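PDB 2QS8: Xaa-Pro Dipeptidase from Alteromonas macleodii, which probably hydrolyses dipeptides or removes carboxy-terminal residues from peptides, as a metal-dependent carboxypeptidase of the amidohydrolase superfamily. Local coordinates for residues 107-112 / 366-371; 125-130 / 135-140; 257-262 / 314-319; 209-214 / 238-243; 384-389 / 394-399. One frame throughout, in Å; residues are numbered along the deposited sequence.

Contact 1 of 5, residues 107-112 / 366-371; sequences FTTVRQ and LRIEDK
R111 and L366 mark the nearest backbone approach of strand 107-112 to the turn 366-371, with CA atoms 8.0 Å apart, so side chains alone bridge the gap. The two methyls of L366 fork over the strand. One branch, CD1, meets the methyl of T109, with T109 CG2 to L366 CD1 at 3.8 Å. The other lies on the aliphatic part of R111, with L366 CD2 3.8 Å from R111 CD. T109 OG1 sits beside the backbone N (chi1 -62°), which leaves CG2 anti to that N and facing L366. I368 adds a looser touch, its CD1 4.4 Å from T109 CG2. The R111 chain is extended as far as CD and then bends (chi3 64°). Its guanidinium is held outside the contact: NE bonds to M68 O, NH1 to S252 OG, and NH2 makes a salt bridge to E254. W231 adds a cation-pi contact. The polar end of this buried arginine is well gripped, and L366 packs on its stem. R367 has positive phi and ends helix 360-365 in a Schellman motif, which lets the chain turn just after L366. This is apolar packing between a strand of the TIM-barrel amidohydrolase fold and a helix C-terminus.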
# COMPACT_ATOMS: atom_id res chain seq x y z
N PHE A 107 -15.49 -33.68 24.39
CA PHE A 107 -15.41 -32.94 23.14
C PHE A 107 -14.33 -33.51 22.23
O PHE A 107 -13.13 -33.28 22.43
CB PHE A 107 -15.20 -31.45 23.41
CG PHE A 107 -16.40 -30.79 24.03
CD1 PHE A 107 -16.71 -31.00 25.37
CD2 PHE A 107 -17.26 -30.02 23.26
CE1 PHE A 107 -17.86 -30.45 25.93
CE2 PHE A 107 -18.41 -29.47 23.81
CZ PHE A 107 -18.71 -29.69 25.15
N THR A 108 -14.78 -34.25 21.22
CA THR A 108 -13.90 -34.91 20.27
C THR A 108 -13.48 -34.02 19.10
O THR A 108 -12.53 -34.32 18.39
CB THR A 108 -14.59 -36.19 19.73
OG1 THR A 108 -15.92 -35.88 19.29
CG2 THR A 108 -14.64 -37.26 20.83
N THR A 109 -14.20 -32.92 18.90
CA THR A 109 -13.85 -32.00 17.83
C THR A 109 -14.02 -30.58 18.36
O THR A 109 -14.99 -30.29 19.05
CB THR A 109 -14.76 -32.18 16.58
OG1 THR A 109 -14.60 -33.49 16.03
CG2 THR A 109 -14.37 -31.16 15.50
N VAL A 110 -13.06 -29.72 18.05
CA VAL A 110 -13.13 -28.32 18.48
C VAL A 110 -12.62 -27.41 17.37
O VAL A 110 -11.87 -27.83 16.50
CB VAL A 110 -12.28 -28.03 19.76
CG1 VAL A 110 -12.79 -28.86 20.93
CG2 VAL A 110 -10.81 -28.34 19.51
N ARG A 111 -13.06 -26.16 17.41
CA ARG A 111 -12.62 -25.16 16.47
C ARG A 111 -11.85 -24.10 17.29
O ARG A 111 -12.46 -23.36 18.06
CB ARG A 111 -13.83 -24.50 15.77
CG ARG A 111 -13.46 -23.57 14.62
CD ARG A 111 -14.67 -22.88 13.97
NE ARG A 111 -15.36 -21.99 14.90
CZ ARG A 111 -16.24 -21.07 14.55
NH1 ARG A 111 -16.57 -20.90 13.28
NH2 ARG A 111 -16.78 -20.28 15.48
N GLN A 112 -10.52 -24.07 17.17
CA GLN A 112 -9.74 -23.07 17.88
C GLN A 112 -9.76 -21.80 17.03
O GLN A 112 -9.26 -21.79 15.90
CB GLN A 112 -8.28 -23.51 18.06
CG GLN A 112 -7.44 -22.43 18.75
CD GLN A 112 -6.77 -22.92 20.02
OE1 GLN A 112 -7.29 -23.80 20.71
NE2 GLN A 112 -5.62 -22.35 20.33
N LEU A 366 -18.61 -26.45 10.56
CA LEU A 366 -17.26 -26.87 10.23
C LEU A 366 -17.21 -27.61 8.90
O LEU A 366 -16.16 -28.10 8.50
CB LEU A 366 -16.68 -27.76 11.33
CG LEU A 366 -16.03 -27.10 12.55
CD1 LEU A 366 -15.52 -28.16 13.50
CD2 LEU A 366 -14.86 -26.22 12.10
N ARG A 367 -18.36 -27.72 8.23
CA ARG A 367 -18.46 -28.37 6.93
C ARG A 367 -18.01 -29.83 6.95
O ARG A 367 -17.29 -30.28 6.07
CB ARG A 367 -17.65 -27.59 5.88
CG ARG A 367 -18.00 -26.11 5.85
CD ARG A 367 -17.11 -25.31 4.92
NE ARG A 367 -17.43 -23.89 4.98
CZ ARG A 367 -16.92 -22.96 4.18
NH1 ARG A 367 -16.04 -23.30 3.23
NH2 ARG A 367 -17.28 -21.69 4.32
N ILE A 368 -18.44 -30.55 7.98
CA ILE A 368 -18.09 -31.96 8.11
C ILE A 368 -19.29 -32.82 8.52
O ILE A 368 -19.13 -33.95 8.98
CB ILE A 368 -16.95 -32.17 9.13
CG1 ILE A 368 -17.29 -31.47 10.44
CG2 ILE A 368 -15.66 -31.66 8.56
CD1 ILE A 368 -16.29 -31.76 11.54
N GLU A 369 -20.49 -32.28 8.32
CA GLU A 369 -21.72 -32.98 8.69
C GLU A 369 -21.93 -34.30 7.97
O GLU A 369 -22.74 -35.12 8.39
CB GLU A 369 -22.95 -32.09 8.46
CG GLU A 369 -23.24 -31.82 6.99
CD GLU A 369 -22.59 -30.54 6.50
OE1 GLU A 369 -21.44 -30.26 6.91
OE2 GLU A 369 -23.23 -29.83 5.69
N ASP A 370 -21.22 -34.52 6.87
CA ASP A 370 -21.39 -35.77 6.14
C ASP A 370 -20.51 -36.88 6.72
O ASP A 370 -20.62 -38.03 6.31
CB ASP A 370 -21.07 -35.56 4.66
CG ASP A 370 -19.61 -35.22 4.42
OD1 ASP A 370 -19.02 -34.46 5.21
OD2 ASP A 370 -19.06 -35.71 3.41
N LYS A 371 -19.66 -36.54 7.68
CA LYS A 371 -18.76 -37.52 8.29
C LYS A 371 -18.82 -37.61 9.82
O LYS A 371 -18.44 -38.63 10.40
CB LYS A 371 -17.32 -37.25 7.87
CG LYS A 371 -16.97 -37.78 6.49
CD LYS A 371 -15.50 -37.60 6.18
CE LYS A 371 -15.08 -38.52 5.04
NZ LYS A 371 -15.23 -39.97 5.39

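Contact 2 of 5, residues 125-130 / 135-140; sequences DAINSG and PRIFAA
I127 carries this contact, reaching from the last turn of helix 119-128 to the start of strand 136-139. Its CD1 meets the same atom of I137, I127 CD1 to I137 CD1 being 3.8 Å, and the two side chains cross at about a right angle. The same methyl also approaches the proline ring, with I127 CD1 4.2 Å from P135 CD. The other branch lies against the backbone, I127 CG2 being 3.7 Å from P135 O. Chi1 of -70° sets that CG2 anti to the backbone N and leaves CG1 beside it.

Polar contact is carried by one water. It donates to N128 OD1 at 3.1 Å and to I137 O at 2.8 Å, tying the helix end to the strand. Further out, L132 and K405 also pack on I127. I137 rests on V110 of the neighbouring strand and on L123 and R124 of the helix. The helix closes at G130, the C-prime residue of a Schellman motif, with G130 N bonded to I127 O at 2.9 Å. Strand 107-112, helix 119-128 and parallel strand 136-139 form a beta-alpha-beta unit, the building block of a TIM barrel.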
# COMPACT_ATOMS: atom_id res chain seq x y z
N ASP A 125 -1.67 -30.80 14.01
CA ASP A 125 -0.81 -31.67 13.22
C ASP A 125 -0.20 -32.80 14.04
O ASP A 125 -0.07 -33.92 13.54
CB ASP A 125 0.28 -30.87 12.52
CG ASP A 125 -0.27 -29.98 11.41
OD1 ASP A 125 -1.44 -30.14 11.01
OD2 ASP A 125 0.48 -29.10 10.92
N ALA A 126 0.18 -32.51 15.28
CA ALA A 126 0.78 -33.51 16.16
C ALA A 126 -0.26 -34.57 16.51
O ALA A 126 0.03 -35.77 16.52
CB ALA A 126 1.32 -32.86 17.44
N ILE A 127 -1.47 -34.13 16.79
CA ILE A 127 -2.55 -35.04 17.13
C ILE A 127 -2.94 -35.90 15.92
O ILE A 127 -3.02 -37.12 16.01
CB ILE A 127 -3.80 -34.29 17.63
CG1 ILE A 127 -3.52 -33.68 19.00
CG2 ILE A 127 -4.98 -35.25 17.70
CD1 ILE A 127 -4.60 -32.76 19.50
N ASN A 128 -3.17 -35.24 14.78
CA ASN A 128 -3.57 -35.96 13.58
C ASN A 128 -2.53 -36.98 13.11
O ASN A 128 -2.89 -37.92 12.42
CB ASN A 128 -3.88 -34.97 12.45
CG ASN A 128 -5.12 -34.15 12.73
OD1 ASN A 128 -5.45 -33.22 11.98
ND2 ASN A 128 -5.82 -34.48 13.81
N SER A 129 -1.27 -36.79 13.48
CA SER A 129 -0.24 -37.75 13.07
C SER A 129 0.06 -38.76 14.19
O SER A 129 1.05 -39.50 14.13
CB SER A 129 1.05 -37.01 12.69
OG SER A 129 1.55 -36.28 13.78
N GLY A 130 -0.80 -38.78 15.21
CA GLY A 130 -0.65 -39.71 16.31
C GLY A 130 0.46 -39.49 17.33
O GLY A 130 0.84 -40.42 18.04
N PRO A 135 -8.49 -33.85 20.68
CA PRO A 135 -9.66 -33.81 19.81
C PRO A 135 -9.26 -33.49 18.38
O PRO A 135 -8.09 -33.23 18.10
CB PRO A 135 -10.49 -32.70 20.43
CG PRO A 135 -9.41 -31.70 20.81
CD PRO A 135 -8.33 -32.58 21.41
N ARG A 136 -10.22 -33.53 17.46
CA ARG A 136 -9.94 -33.18 16.08
C ARG A 136 -9.93 -31.65 16.13
O ARG A 136 -10.91 -31.04 16.57
CB ARG A 136 -11.06 -33.65 15.15
CG ARG A 136 -11.17 -35.15 15.00
CD ARG A 136 -12.44 -35.54 14.23
NE ARG A 136 -12.70 -36.98 14.34
CZ ARG A 136 -12.03 -37.92 13.69
NH1 ARG A 136 -11.05 -37.60 12.85
NH2 ARG A 136 -12.32 -39.19 13.89
N ILE A 137 -8.83 -31.04 15.71
CA ILE A 137 -8.73 -29.59 15.77
C ILE A 137 -8.78 -28.89 14.43
O ILE A 137 -8.11 -29.28 13.48
CB ILE A 137 -7.42 -29.15 16.47
CG1 ILE A 137 -7.36 -29.71 17.90
CG2 ILE A 137 -7.32 -27.62 16.48
CD1 ILE A 137 -6.08 -29.34 18.65
N PHE A 138 -9.60 -27.85 14.36
CA PHE A 138 -9.73 -27.03 13.17
C PHE A 138 -9.34 -25.64 13.67
O PHE A 138 -10.05 -25.02 14.47
CB PHE A 138 -11.14 -27.10 12.63
CG PHE A 138 -11.50 -28.45 12.09
CD1 PHE A 138 -12.13 -29.39 12.89
CD2 PHE A 138 -11.18 -28.81 10.78
CE1 PHE A 138 -12.43 -30.66 12.40
CE2 PHE A 138 -11.49 -30.08 10.28
CZ PHE A 138 -12.11 -31.00 11.10
N ALA A 139 -8.20 -25.17 13.18
CA ALA A 139 -7.64 -23.91 13.63
C ALA A 139 -7.70 -22.74 12.68
O ALA A 139 -7.71 -22.90 11.46
CB ALA A 139 -6.21 -24.13 14.08
N ALA A 140 -7.73 -21.54 13.25
CA ALA A 140 -7.77 -20.31 12.49
C ALA A 140 -6.42 -19.59 12.58
O ALA A 140 -6.19 -18.59 11.89
CB ALA A 140 -8.87 -19.42 13.02
O HOH W 1 -8.10 -31.63 11.92

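Contact 3 of 5, residues 257-262 / 314-319; sequences TFMDLE and RKAYEK
M259, a selenomethionine, meets A316 on the buried side of this contact, while L261 and K319 meet at its exposed rim. The inner pair is apolar. M259 SE lies 4.1 Å from A316 CB, so the selenium rests on the methyl of helix 299-319. The M259 chain runs out extended, with CG anti to the backbone N (chi1 -174°), and bends only at its end (chi3 -60°). M264 and M267 of helix 261-270 and M242 of helix 239-248 also surround it. The CA atoms of M259 and A316 are 8.3 Å apart, a distance filled mainly by the long side chain.

The outer side is different. L261 CD1 lies 3.3 Å from K319 NZ and 3.7 Å from K319 CE, and the two side chains cross at about a right angle. A bend at chi2 (75°) carries the lysine across to the leucine. The ammonium lies beside the leucine methyl at the exposed rim, with D265 as a long, weak partner.

D260 begins helix 261-270. As N-cap, its OD1 accepts from A263 N. Chemically the contact is divided: a buried apolar touch joins the loop to helix 299-319, and the rim adds an exposed lysine whose charge is probably met in part by solvent.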
# COMPACT_ATOMS: atom_id res chain seq x y z
N THR A 257 -22.98 -10.00 21.47
CA THR A 257 -23.57 -9.37 22.64
C THR A 257 -24.68 -8.34 22.42
O THR A 257 -25.72 -8.44 23.05
CB THR A 257 -22.46 -8.73 23.51
OG1 THR A 257 -21.48 -9.73 23.81
CG2 THR A 257 -23.02 -8.16 24.80
N PHE A 258 -24.46 -7.37 21.55
CA PHE A 258 -25.48 -6.34 21.32
C PHE A 258 -26.20 -6.52 19.99
O PHE A 258 -26.56 -5.55 19.30
CB PHE A 258 -24.84 -4.96 21.43
CG PHE A 258 -24.11 -4.76 22.73
CD1 PHE A 258 -24.80 -4.73 23.94
CD2 PHE A 258 -22.72 -4.65 22.74
CE1 PHE A 258 -24.11 -4.60 25.14
CE2 PHE A 258 -22.03 -4.52 23.93
CZ PHE A 258 -22.72 -4.50 25.13
N MSE A 259 -26.40 -7.78 19.63
CA MSE A 259 -27.08 -8.13 18.41
C MSE A 259 -28.47 -7.49 18.42
O MSE A 259 -29.20 -7.62 19.40
CB MSE A 259 -27.21 -9.64 18.35
CG MSE A 259 -27.78 -10.15 17.08
SE MSE A 259 -28.11 -12.04 17.39
CE MSE A 259 -26.32 -12.76 17.83
N ASP A 260 -28.84 -6.79 17.35
CA ASP A 260 -30.16 -6.16 17.30
C ASP A 260 -31.14 -6.92 16.40
O ASP A 260 -30.78 -7.93 15.81
CB ASP A 260 -30.06 -4.69 16.85
CG ASP A 260 -29.37 -4.52 15.51
OD1 ASP A 260 -29.18 -5.52 14.80
OD2 ASP A 260 -29.03 -3.37 15.17
N LEU A 261 -32.38 -6.44 16.30
CA LEU A 261 -33.40 -7.09 15.48
C LEU A 261 -32.95 -7.22 14.02
O LEU A 261 -33.12 -8.27 13.41
CB LEU A 261 -34.73 -6.32 15.55
CG LEU A 261 -35.88 -6.86 14.68
CD1 LEU A 261 -36.19 -8.31 15.06
CD2 LEU A 261 -37.12 -5.99 14.87
N GLU A 262 -32.39 -6.15 13.48
CA GLU A 262 -31.93 -6.16 12.10
C GLU A 262 -30.83 -7.20 11.86
O GLU A 262 -30.84 -7.91 10.86
CB GLU A 262 -31.40 -4.79 11.70
CG GLU A 262 -30.91 -4.75 10.27
CD GLU A 262 -30.16 -3.47 9.94
OE1 GLU A 262 -29.67 -3.37 8.79
OE2 GLU A 262 -30.07 -2.58 10.81
N ARG A 314 -31.26 -15.80 24.39
CA ARG A 314 -32.68 -16.14 24.41
C ARG A 314 -33.38 -15.51 23.22
O ARG A 314 -34.12 -16.18 22.50
CB ARG A 314 -33.33 -15.66 25.71
CG ARG A 314 -34.84 -15.83 25.75
CD ARG A 314 -35.43 -15.29 27.04
NE ARG A 314 -35.11 -16.13 28.20
CZ ARG A 314 -35.61 -17.35 28.41
NH1 ARG A 314 -36.46 -17.87 27.53
NH2 ARG A 314 -35.28 -18.03 29.49
N LYS A 315 -33.14 -14.21 23.01
CA LYS A 315 -33.74 -13.47 21.90
C LYS A 315 -33.40 -14.11 20.55
O LYS A 315 -34.28 -14.29 19.71
CB LYS A 315 -33.24 -12.02 21.90
CG LYS A 315 -33.74 -11.16 23.05
CD LYS A 315 -33.13 -9.76 23.00
CE LYS A 315 -33.90 -8.77 23.87
NZ LYS A 315 -33.95 -9.17 25.31
N ALA A 316 -32.13 -14.44 20.36
CA ALA A 316 -31.69 -15.04 19.11
C ALA A 316 -32.33 -16.40 18.89
O ALA A 316 -32.77 -16.71 17.79
CB ALA A 316 -30.17 -15.17 19.10
N TYR A 317 -32.37 -17.20 19.94
CA TYR A 317 -32.96 -18.53 19.85
C TYR A 317 -34.44 -18.48 19.47
O TYR A 317 -34.86 -19.14 18.53
CB TYR A 317 -32.81 -19.29 21.16
CG TYR A 317 -33.54 -20.61 21.15
CD1 TYR A 317 -33.12 -21.65 20.31
CD2 TYR A 317 -34.67 -20.81 21.94
CE1 TYR A 317 -33.82 -22.85 20.26
CE2 TYR A 317 -35.38 -22.01 21.89
CZ TYR A 317 -34.95 -23.02 21.05
OH TYR A 317 -35.66 -24.20 20.99
N GLU A 318 -35.22 -17.71 20.21
CA GLU A 318 -36.65 -17.61 19.93
C GLU A 318 -36.90 -17.06 18.53
O GLU A 318 -37.81 -17.52 17.83
CB GLU A 318 -37.32 -16.73 20.98
CG GLU A 318 -37.01 -17.15 22.41
CD GLU A 318 -37.72 -16.29 23.45
OE1 GLU A 318 -37.86 -15.07 23.22
OE2 GLU A 318 -38.11 -16.83 24.50
N LYS A 319 -36.10 -16.10 18.11
CA LYS A 319 -36.23 -15.50 16.78
C LYS A 319 -35.92 -16.50 15.67
O LYS A 319 -36.25 -16.27 14.50
CB LYS A 319 -35.31 -14.29 16.65
CG LYS A 319 -35.46 -13.52 15.36
CD LYS A 319 -36.74 -12.69 15.36
CE LYS A 319 -36.84 -11.83 14.11
NZ LYS A 319 -38.03 -10.92 14.17

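Contact 4 of 5, residues 209-214 / 238-243; sequences QNPQFT and GAEGMK
G238 comes up against Q209 where helix 239-248 begins, and the two CA atoms are only 4.3 Å apart. Its CA-H points at the carbonyl of Q209: G238 CA to Q209 O is 3.2 Å, with an angle at H of 145°. G238 has no side chain, and its CA can lie directly against the carbonyl. The Q209 side chain lies along the same residue, with Q209 CB 3.5 Å from G238 N.

A239 faces away from the loop, toward D260. E240 points toward it. Its aliphatic part passes the proline, E240 CG being 4.1 Å from P211 CB, while its carboxylate has a long, weak ion pair with R244. G241 has no side chain, and P211 packs directly on its backbone. P211 CB lies 3.9 Å from G241 N, and the CA atoms of these two residues are 4.2 Å apart.

The amide of G241 donates to a water at 2.8 Å, and that water donates to Q209 O at 3.0 Å. M242 packs on M267, and K243 on A263 and L266, all of helix 261-270. N210 and P211 also pack on D227, and Q212 on Y228, of a second subunit. Two glycines thus let the backbones come close, and the water links the Q209 carbonyl to the N-terminal turn of the helix, whose dipole would probably favour such an oxygen nearby.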
# COMPACT_ATOMS: atom_id res chain seq x y z
N GLN A 209 -16.68 -2.58 21.83
CA GLN A 209 -17.68 -2.93 20.82
C GLN A 209 -17.78 -2.09 19.53
O GLN A 209 -18.66 -2.34 18.71
CB GLN A 209 -19.06 -2.97 21.48
CG GLN A 209 -19.46 -1.68 22.17
CD GLN A 209 -20.66 -1.02 21.51
OE1 GLN A 209 -20.58 -0.59 20.35
NE2 GLN A 209 -21.78 -0.95 22.23
N ASN A 210 -16.88 -1.13 19.34
CA ASN A 210 -16.91 -0.28 18.15
C ASN A 210 -16.54 -1.05 16.86
O ASN A 210 -15.78 -2.01 16.91
CB ASN A 210 -15.96 0.92 18.33
CG ASN A 210 -14.55 0.63 17.82
OD1 ASN A 210 -14.16 1.09 16.74
ND2 ASN A 210 -13.79 -0.15 18.59
N PRO A 211 -17.10 -0.65 15.71
CA PRO A 211 -16.80 -1.32 14.44
C PRO A 211 -15.33 -1.12 14.05
O PRO A 211 -14.88 0.03 13.88
CB PRO A 211 -17.76 -0.64 13.46
CG PRO A 211 -17.83 0.76 14.00
CD PRO A 211 -17.97 0.52 15.49
N GLN A 212 -14.57 -2.21 13.93
CA GLN A 212 -13.14 -2.11 13.61
C GLN A 212 -12.72 -2.61 12.23
O GLN A 212 -11.53 -2.67 11.91
CB GLN A 212 -12.32 -2.78 14.71
CG GLN A 212 -12.66 -2.25 16.10
CD GLN A 212 -11.73 -2.75 17.18
OE1 GLN A 212 -11.19 -3.85 17.08
NE2 GLN A 212 -11.56 -1.95 18.24
N PHE A 213 -13.69 -2.96 11.40
CA PHE A 213 -13.44 -3.38 10.03
C PHE A 213 -14.40 -2.55 9.18
O PHE A 213 -15.57 -2.39 9.53
CB PHE A 213 -13.74 -4.87 9.83
CG PHE A 213 -12.54 -5.78 9.97
CD1 PHE A 213 -11.98 -6.03 11.22
CD2 PHE A 213 -11.99 -6.38 8.86
CE1 PHE A 213 -10.87 -6.87 11.35
CE2 PHE A 213 -10.88 -7.23 8.97
CZ PHE A 213 -10.32 -7.48 10.22
N THR A 214 -13.91 -2.02 8.07
CA THR A 214 -14.76 -1.25 7.17
C THR A 214 -15.49 -2.32 6.34
O THR A 214 -15.09 -3.48 6.34
CB THR A 214 -13.94 -0.37 6.21
OG1 THR A 214 -13.22 -1.23 5.32
CG2 THR A 214 -12.92 0.50 6.99
N GLY A 238 -20.51 -5.20 19.23
CA GLY A 238 -21.31 -4.09 18.73
C GLY A 238 -22.12 -4.52 17.52
O GLY A 238 -21.64 -5.32 16.70
N ALA A 239 -23.33 -4.01 17.40
CA ALA A 239 -24.21 -4.36 16.29
C ALA A 239 -23.73 -3.93 14.91
O ALA A 239 -23.86 -4.69 13.95
CB ALA A 239 -25.62 -3.80 16.53
N GLU A 240 -23.17 -2.73 14.80
CA GLU A 240 -22.70 -2.25 13.51
C GLU A 240 -21.59 -3.09 12.85
O GLU A 240 -21.68 -3.43 11.67
CB GLU A 240 -22.24 -0.80 13.59
CG GLU A 240 -21.70 -0.30 12.26
CD GLU A 240 -21.97 1.17 12.01
OE1 GLU A 240 -21.43 2.02 12.74
OE2 GLU A 240 -22.74 1.46 11.06
N GLY A 241 -20.55 -3.42 13.61
CA GLY A 241 -19.49 -4.21 13.03
C GLY A 241 -20.06 -5.56 12.67
O GLY A 241 -19.77 -6.12 11.61
N MSE A 242 -20.89 -6.09 13.57
CA MSE A 242 -21.52 -7.38 13.38
C MSE A 242 -22.26 -7.46 12.05
O MSE A 242 -22.08 -8.41 11.29
CB MSE A 242 -22.49 -7.64 14.54
CG MSE A 242 -23.10 -9.02 14.57
SE MSE A 242 -24.32 -9.26 16.11
CE MSE A 242 -24.74 -11.16 15.97
N LYS A 243 -23.08 -6.45 11.75
CA LYS A 243 -23.84 -6.43 10.50
C LYS A 243 -22.98 -6.30 9.24
O LYS A 243 -23.32 -6.84 8.18
CB LYS A 243 -24.90 -5.33 10.57
CG LYS A 243 -25.98 -5.64 11.60
CD LYS A 243 -27.11 -4.64 11.65
CE LYS A 243 -26.69 -3.33 12.26
NZ LYS A 243 -27.87 -2.58 12.77
O HOH W 2 -20.01 -2.11 16.07

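Contact 5 of 5, residues 384-389 / 394-399; sequences IAVKGN and ISVLEN
V386 and V396 each turn CG2 anti to the backbone N, with chi1 of 59° and 71°, and these two methyls face each other across the contact. V386 CG2 to V396 CG2 is 4.1 Å. V386 CG2 also lies 3.4 Å from V396 O and 3.6 Å from N399 O, two backbone oxygens. V396 CG2 in turn rests on the carbonyl of K387, at 3.1 Å from K387 O, which is tight. Its other branch, CG1, reaches the backbone of N389. L397 starts out away from the strand, yet its end comes back, with L397 CD2 4.4 Å from V386 CG1. G388 has no side chain and passes beside V396 with positive phi (122°).

One water accepts from K387 N at 2.7 Å and donates to N399 O at 2.8 Å. The 3-10 turns are held by their own backbone bonds, such as N399 N to V396 O. I394 and L397 pack on F341 of helix 339-346, and V386 touches L62 of strand 60-67. A short 3-10 segment in the connection between antiparallel strands 383-386 and 400-405 thus packs against the segment 384-389 at the mixed beta-sheet.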
# COMPACT_ATOMS: atom_id res chain seq x y z
N ILE A 384 -19.43 -40.73 22.73
CA ILE A 384 -19.19 -40.53 24.15
C ILE A 384 -20.36 -41.17 24.90
O ILE A 384 -21.39 -41.48 24.31
CB ILE A 384 -19.13 -39.03 24.52
CG1 ILE A 384 -20.48 -38.37 24.27
CG2 ILE A 384 -18.04 -38.34 23.72
CD1 ILE A 384 -20.62 -36.99 24.89
N ALA A 385 -20.18 -41.37 26.20
CA ALA A 385 -21.21 -41.96 27.03
C ALA A 385 -21.17 -41.31 28.40
O ALA A 385 -20.14 -40.80 28.81
CB ALA A 385 -20.99 -43.45 27.14
N VAL A 386 -22.30 -41.34 29.10
CA VAL A 386 -22.38 -40.74 30.43
C VAL A 386 -23.47 -41.45 31.21
O VAL A 386 -24.43 -41.94 30.62
CB VAL A 386 -22.74 -39.23 30.33
CG1 VAL A 386 -24.07 -39.06 29.62
CG2 VAL A 386 -22.78 -38.61 31.71
N LYS A 387 -23.32 -41.51 32.53
CA LYS A 387 -24.33 -42.14 33.38
C LYS A 387 -25.39 -41.09 33.68
O LYS A 387 -25.11 -40.04 34.25
CB LYS A 387 -23.70 -42.62 34.69
CG LYS A 387 -22.76 -43.80 34.54
CD LYS A 387 -22.16 -44.18 35.88
CE LYS A 387 -21.11 -45.28 35.74
NZ LYS A 387 -20.46 -45.60 37.05
N GLY A 388 -26.62 -41.37 33.28
CA GLY A 388 -27.70 -40.43 33.52
C GLY A 388 -28.36 -40.00 32.24
O GLY A 388 -27.92 -40.35 31.15
N ASN A 389 -29.44 -39.23 32.37
CA ASN A 389 -30.18 -38.75 31.21
C ASN A 389 -29.94 -37.26 31.00
O ASN A 389 -30.45 -36.43 31.76
CB ASN A 389 -31.68 -38.99 31.42
CG ASN A 389 -32.47 -38.84 30.13
OD1 ASN A 389 -32.20 -37.95 29.32
ND2 ASN A 389 -33.47 -39.70 29.94
N ILE A 394 -29.11 -31.83 31.90
CA ILE A 394 -27.95 -31.72 31.03
C ILE A 394 -26.64 -31.48 31.76
O ILE A 394 -25.57 -31.71 31.20
CB ILE A 394 -28.18 -30.61 29.97
CG1 ILE A 394 -27.25 -30.84 28.78
CG2 ILE A 394 -27.94 -29.23 30.58
CD1 ILE A 394 -27.65 -30.04 27.55
N SER A 395 -26.71 -31.04 33.02
CA SER A 395 -25.49 -30.81 33.79
C SER A 395 -24.79 -32.14 34.08
O SER A 395 -23.66 -32.16 34.56
CB SER A 395 -25.79 -30.08 35.11
OG SER A 395 -26.45 -30.93 36.04
N VAL A 396 -25.48 -33.24 33.80
CA VAL A 396 -24.90 -34.55 34.03
C VAL A 396 -23.73 -34.74 33.06
O VAL A 396 -22.87 -35.60 33.26
CB VAL A 396 -25.95 -35.68 33.83
CG1 VAL A 396 -26.30 -35.83 32.35
CG2 VAL A 396 -25.43 -36.99 34.38
N LEU A 397 -23.70 -33.92 32.01
CA LEU A 397 -22.65 -34.00 31.01
C LEU A 397 -21.27 -33.65 31.56
O LEU A 397 -20.27 -33.75 30.86
CB LEU A 397 -22.99 -33.13 29.80
CG LEU A 397 -24.02 -33.73 28.84
CD1 LEU A 397 -24.39 -32.72 27.77
CD2 LEU A 397 -23.46 -34.99 28.20
N GLU A 398 -21.23 -33.23 32.83
CA GLU A 398 -19.97 -32.90 33.46
C GLU A 398 -19.22 -34.20 33.75
O GLU A 398 -18.00 -34.20 33.90
CB GLU A 398 -20.20 -32.15 34.79
CG GLU A 398 -19.01 -32.24 35.76
CD GLU A 398 -19.23 -31.48 37.05
OE1 GLU A 398 -20.38 -31.41 37.52
OE2 GLU A 398 -18.23 -30.97 37.61
N ASN A 399 -19.96 -35.30 33.78
CA ASN A 399 -19.37 -36.59 34.09
C ASN A 399 -19.25 -37.59 32.95
O ASN A 399 -19.46 -38.79 33.15
CB ASN A 399 -20.14 -37.23 35.25
CG ASN A 399 -20.34 -36.27 36.41
OD1 ASN A 399 -21.46 -36.11 36.91
ND2 ASN A 399 -19.27 -35.61 36.85
O HOH W 3 -21.21 -40.72 34.05

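Contacts 1 and 2 share neighbouring parallel strands, 107-112 and 136-139, with T108 O 2.6 Å from R136 N and Q112 N 2.9 Å from F138 O, both probable hydrogen bonds. Contact 5 reaches the same sheet, its centre about 20 Å from that of contact 1. Contacts 3 and 4 form a second cluster, joined by K243 NZ, which makes salt bridges to D260 OD2 at 2.8 Å and to E262 OE2 at 2.9 Å. Contacts 1 and 4 come nearest the bound ligands: the R111 side chain is about 9 Å from the magnesium ion, bound by H69, H71 and D328, and the Q209 side chain about 9 Å from the bound methionine.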